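Long-range contacts in gamma-hexachlorocyclohexane dehydrochlorinase (Novosphingobium barchaimii LL02, PDB 5KVB), which probably catalyses two successive anti dehydrochlorinations that turn the pollutant lindane, by way of pentachlorocyclohexene, into a tetrachlorocyclohexadiene: residues G30-Q35 and H76-Y81; N111-I116 and I149-P154. All coordinates share one frame; numbering follows the deposited sequence.

Overall arrangement
Both contacts lie on the curved sheet of this NTF2-like chain and both reach the second subunit, yet they do different work. Interaction 1 joins the end of helix 10-33 to strand 75-89, outermost in the sheet of this chain, in the partly buried active-site region, where charged and aromatic groups meet and a carboxylate grips a histidine. Interaction 2 lies farther out, its centre about 21 Å from the centre of the chain, that of interaction 1 about 10 Å. There the C-terminal tail is fastened to strand 113-127 by a serine hydroxyl and a water, without charge pairing; it is largely buried, though its Asn111 and His150 are exposed. The two centres are about 14 Å apart.

Interaction 1 of 2, residues G30-Q35 and H76-Y81; sequences GVDKRQ and HDFIHY
Asp32 and His80 form a histidine-carboxylate hydrogen bond where the C-terminal end of helix 10-33 meets strand 75-89 of an NTF2-like (SnoaL-like) fold. Judged from a close relative, both are active-site residues, with His80 the probable proton acceptor. The carboxylate holds His80 twice. Its OD1 takes ND1 of the imidazole at 2.6 Å through the syn lone pair, and the carboxylate and ring are nearly coplanar, 22° apart. Its OD2 accepts the backbone N of His80 at 2.7 Å, also on the syn side but 32° out of the carboxylate plane. This two-point grip fixes the carboxylate against the strand and sets the rotation of the imidazole. Without its carboxylate, as with an alanine here, ND1 and the backbone N of His80 would probably lose these acceptors and the ring be freer to turn. In the conformer described, one of two deposited, the Phe78 ring brings its edge to the carboxylate, with CD1 3.2 Å from Asp32 OD1. The same edge then meets a methyl of the helix, Val31 CG1 lying 3.6 Å from Phe78 CE1. On the other oxygen, Ile79 CD1 approaches Asp32 OD2 to 3.4 Å. A water receives the backbone N of Phe78 at 3.1 Å and lies 2.9 Å from the carbonyl O of Asp32, to which it can donate, linking helix end and strand. Lys33 runs beside Ile79, while its NZ forms a salt bridge with Asp100 of the second subunit; Arg34 NH2 bonds to Trp75 O and its guanidinium meets the Trp72 ring. Around this site, helix 59-71 packs on Val31 and Phe78 through Val67 and Val71, and strand 94-107 pairs with strand 75-89, its Val101 and Cys103 touching His80.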
# COMPACT_ATOMS: atom_id res chain seq x y z
N GLY A 30 9.13 -8.26 9.35
CA GLY A 30 10.23 -8.92 10.05
C GLY A 30 11.54 -8.17 9.90
O GLY A 30 12.27 -7.98 10.87
N VAL A 31 11.82 -7.68 8.69
CA VAL A 31 13.06 -6.93 8.47
C VAL A 31 13.02 -5.54 9.14
O VAL A 31 14.02 -5.07 9.70
CB VAL A 31 13.36 -6.80 6.95
CG1 VAL A 31 14.48 -5.81 6.69
CG2 VAL A 31 13.71 -8.15 6.36
N ASP A 32 11.86 -4.89 9.11
CA ASP A 32 11.72 -3.54 9.67
C ASP A 32 11.70 -3.50 11.19
O ASP A 32 12.31 -2.62 11.81
CB ASP A 32 10.44 -2.88 9.16
CG ASP A 32 10.51 -2.48 7.70
OD1 ASP A 32 11.63 -2.39 7.16
OD2 ASP A 32 9.44 -2.22 7.10
N LYS A 33 10.97 -4.43 11.79
CA LYS A 33 10.78 -4.48 13.24
C LYS A 33 11.89 -5.31 13.88
O LYS A 33 11.95 -5.44 15.11
CB LYS A 33 9.40 -5.05 13.60
CG LYS A 33 8.22 -4.07 13.53
CD LYS A 33 8.07 -3.40 12.17
CE LYS A 33 6.77 -2.59 12.09
NZ LYS A 33 6.78 -1.72 10.88
N ARG A 34 12.76 -5.89 13.04
CA ARG A 34 13.84 -6.77 13.49
C ARG A 34 13.27 -7.89 14.38
O ARG A 34 13.76 -8.14 15.49
CB ARG A 34 14.94 -5.95 14.19
CG ARG A 34 15.44 -4.80 13.31
CD ARG A 34 16.76 -4.19 13.76
NE ARG A 34 17.22 -3.21 12.78
CZ ARG A 34 18.34 -2.50 12.88
NH1 ARG A 34 19.15 -2.66 13.92
NH2 ARG A 34 18.66 -1.64 11.92
N GLN A 35 12.23 -8.55 13.87
CA GLN A 35 11.60 -9.70 14.50
C GLN A 35 12.11 -11.00 13.88
O GLN A 35 11.66 -11.41 12.81
CB GLN A 35 10.06 -9.64 14.38
CG GLN A 35 9.42 -8.49 15.14
CD GLN A 35 7.95 -8.27 14.79
OE1 GLN A 35 7.40 -8.92 13.90
NE2 GLN A 35 7.31 -7.34 15.50
N HIS A 76 20.49 2.82 11.01
CA HIS A 76 19.93 3.09 12.33
C HIS A 76 18.52 2.50 12.41
O HIS A 76 18.14 1.89 13.41
CB HIS A 76 19.89 4.59 12.64
CG HIS A 76 21.24 5.22 12.81
ND1 HIS A 76 22.12 4.84 13.80
CD2 HIS A 76 21.83 6.23 12.14
CE1 HIS A 76 23.22 5.58 13.71
NE2 HIS A 76 23.07 6.43 12.72
N ASP A 77 17.76 2.71 11.34
CA ASP A 77 16.40 2.19 11.24
C ASP A 77 15.88 2.47 9.83
O ASP A 77 16.43 3.30 9.12
CB ASP A 77 15.48 2.84 12.27
CG ASP A 77 15.18 4.28 11.94
OD1 ASP A 77 16.00 5.16 12.29
OD2 ASP A 77 14.14 4.53 11.31
N PHE A 78 14.83 1.74 9.44
CA PHE A 78 14.14 2.00 8.18
C PHE A 78 12.73 1.45 8.21
O PHE A 78 12.36 0.71 9.13
CB PHE A 78 14.92 1.42 6.99
CG PHE A 78 15.39 -0.00 7.19
CD1 PHE A 78 14.50 -1.05 7.32
CD2 PHE A 78 16.75 -0.29 7.24
CE1 PHE A 78 14.94 -2.35 7.49
CE2 PHE A 78 17.20 -1.58 7.41
CZ PHE A 78 16.30 -2.61 7.53
N ILE A 79 11.95 1.80 7.20
CA ILE A 79 10.58 1.32 7.06
C ILE A 79 10.34 1.01 5.59
O ILE A 79 10.74 1.77 4.71
CB ILE A 79 9.55 2.36 7.61
CG1 ILE A 79 8.11 1.87 7.46
CG2 ILE A 79 9.71 3.72 6.93
CD1 ILE A 79 7.77 0.58 8.22
N HIS A 80 9.73 -0.15 5.32
CA HIS A 80 9.40 -0.58 3.96
C HIS A 80 7.89 -0.63 3.78
O HIS A 80 7.22 -1.41 4.45
CB HIS A 80 9.96 -1.98 3.65
CG HIS A 80 11.45 -2.04 3.54
ND1 HIS A 80 12.28 -1.98 4.63
CD2 HIS A 80 12.25 -2.20 2.46
CE1 HIS A 80 13.54 -2.08 4.23
NE2 HIS A 80 13.54 -2.22 2.92
N TYR A 81 7.39 0.18 2.86
CA TYR A 81 5.98 0.20 2.51
C TYR A 81 5.74 -0.64 1.24
O TYR A 81 6.17 -0.25 0.15
CB TYR A 81 5.49 1.64 2.30
CG TYR A 81 5.65 2.54 3.51
CD1 TYR A 81 4.78 2.45 4.59
CD2 TYR A 81 6.66 3.50 3.56
CE1 TYR A 81 4.91 3.28 5.71
CE2 TYR A 81 6.81 4.32 4.67
CZ TYR A 81 5.93 4.22 5.73
OH TYR A 81 6.05 5.04 6.84
O HOH W 1 11.23 0.64 11.63
O HOH W 2 14.31 -0.49 11.49

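Interaction 2 of 2, residues N111-I116 and I149-P154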
# COMPACT_ATOMS: atom_id res chain seq x y z
N ASN A 111 25.45 9.67 8.12
CA ASN A 111 24.21 10.08 8.78
C ASN A 111 23.14 10.56 7.80
O ASN A 111 22.41 11.50 8.08
CB ASN A 111 24.47 11.18 9.82
CG ASN A 111 23.26 11.48 10.70
OD1 ASN A 111 22.60 10.56 11.18
ND2 ASN A 111 22.95 12.76 10.87
N GLN A 112 23.03 9.88 6.66
CA GLN A 112 22.15 10.29 5.58
C GLN A 112 20.77 9.65 5.67
O GLN A 112 20.66 8.46 5.97
CB GLN A 112 22.76 9.94 4.23
CG GLN A 112 24.15 10.48 4.00
CD GLN A 112 24.78 9.93 2.74
OE1 GLN A 112 25.57 8.99 2.78
NE2 GLN A 112 24.43 10.52 1.61
N SER A 113 19.73 10.42 5.38
CA SER A 113 18.43 9.81 5.14
C SER A 113 18.31 9.47 3.66
O SER A 113 18.78 10.22 2.80
CB SER A 113 17.28 10.72 5.59
OG SER A 113 17.15 10.73 7.00
N ILE A 114 17.68 8.34 3.37
CA ILE A 114 17.63 7.76 2.03
C ILE A 114 16.20 7.38 1.65
O ILE A 114 15.45 6.88 2.49
CB ILE A 114 18.50 6.48 1.92
CG1 ILE A 114 19.93 6.73 2.43
CG2 ILE A 114 18.50 5.92 0.49
CD1 ILE A 114 20.75 7.62 1.54
N LEU A 115 15.83 7.64 0.40
CA LEU A 115 14.60 7.08 -0.17
C LEU A 115 14.97 6.04 -1.21
O LEU A 115 15.74 6.32 -2.13
CB LEU A 115 13.74 8.19 -0.80
CG LEU A 115 12.36 7.80 -1.37
CD1 LEU A 115 11.39 8.96 -1.26
CD2 LEU A 115 12.45 7.34 -2.82
N ILE A 116 14.40 4.85 -1.06
CA ILE A 116 14.63 3.75 -1.98
C ILE A 116 13.31 3.34 -2.63
O ILE A 116 12.29 3.17 -1.94
CB ILE A 116 15.26 2.53 -1.27
CG1 ILE A 116 16.65 2.86 -0.73
CG2 ILE A 116 15.35 1.32 -2.20
CD1 ILE A 116 17.21 1.82 0.23
N ILE A 149 17.31 16.72 4.64
CA ILE A 149 16.20 16.03 5.30
C ILE A 149 16.71 14.87 6.14
O ILE A 149 17.47 14.03 5.65
CB ILE A 149 15.16 15.51 4.28
CG1 ILE A 149 14.48 16.68 3.58
CG2 ILE A 149 14.13 14.60 4.97
CD1 ILE A 149 13.62 16.27 2.41
N HIS A 150 16.31 14.84 7.41
CA HIS A 150 16.66 13.74 8.29
C HIS A 150 15.41 13.24 9.01
O HIS A 150 14.73 14.01 9.70
CB HIS A 150 17.73 14.16 9.30
CG HIS A 150 19.05 14.47 8.67
ND1 HIS A 150 19.98 13.49 8.38
CD2 HIS A 150 19.60 15.64 8.27
CE1 HIS A 150 21.04 14.05 7.83
NE2 HIS A 150 20.83 15.35 7.75
N PHE A 151 15.11 11.95 8.84
CA PHE A 151 13.93 11.38 9.47
C PHE A 151 14.17 11.25 10.97
O PHE A 151 15.07 10.53 11.41
CB PHE A 151 13.58 10.01 8.86
CG PHE A 151 13.29 10.06 7.39
CD1 PHE A 151 12.29 10.89 6.89
CD2 PHE A 151 14.02 9.28 6.50
CE1 PHE A 151 12.02 10.94 5.53
CE2 PHE A 151 13.76 9.32 5.14
CZ PHE A 151 12.76 10.15 4.65
N VAL A 152 13.36 11.95 11.74
CA VAL A 152 13.49 11.99 13.20
C VAL A 152 12.16 11.69 13.90
O VAL A 152 11.09 11.93 13.35
CB VAL A 152 14.01 13.38 13.66
CG1 VAL A 152 15.44 13.60 13.21
CG2 VAL A 152 13.11 14.49 13.12
N PRO A 153 12.22 11.16 15.14
CA PRO A 153 11.01 10.92 15.94
C PRO A 153 10.39 12.23 16.45
O PRO A 153 11.05 13.27 16.39
CB PRO A 153 11.53 10.06 17.09
CG PRO A 153 12.95 10.46 17.24
CD PRO A 153 13.44 10.74 15.85
N PRO A 154 9.13 12.18 16.92
CA PRO A 154 8.50 13.36 17.51
C PRO A 154 9.29 13.88 18.70
O PRO A 154 9.89 13.04 19.37
CB PRO A 154 7.13 12.85 17.95
CG PRO A 154 6.87 11.67 17.11
CD PRO A 154 8.20 11.04 16.85
O HOH W 3 19.91 13.22 4.67
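Ser113 and Phe151 tie the C-terminal tail, which follows strand 130-145, to strand 113-127 in the NTF2-like sheet. The link is a side-chain-to-backbone hydrogen bond: Phe151 N donates to Ser113 OG over 3.0 Å, at a fairly straight N-H...O angle of 163°. Ser113 points its CB at the tail, and with OG anti to the carbonyl carbon and beside the backbone N (chi1 -76°) the hydroxyl comes up to the Phe151 amide. The same oxygen is also hydrogen-bonded to Asn106 OD1, so this buried hydroxyl joins the tail to strand 94-107 as well. Next to this bond, the Phe151 ring packs on the serine through CD2 and CE2. Its CG stands anti to the carbonyl carbon, which carries the ring back from the tail toward the strand. CD2 then comes 3.7 Å from Ser113 CB, while CE2 stands 4.0 Å from the carbonyl O of Ile114, which meets the ring at its edge. The aromatic side chain thus packs against the strand's backbone as well as the serine methylene. Leu104 of the same chain also touches this ring, and Tyr142 of the second subunit meets it with the two ring planes nearly parallel, which places the contact at a subunit interface. One residue back, His150 brings its imidazole near the Asn111 amide, a placement to be read with caution because the ring crowds the Asn111 backbone. The serine backbone is held to the tail too, through one water that accepts from Ser113 N at 2.9 Å and donates to the carbonyl O of Ile149 at 2.8 Å.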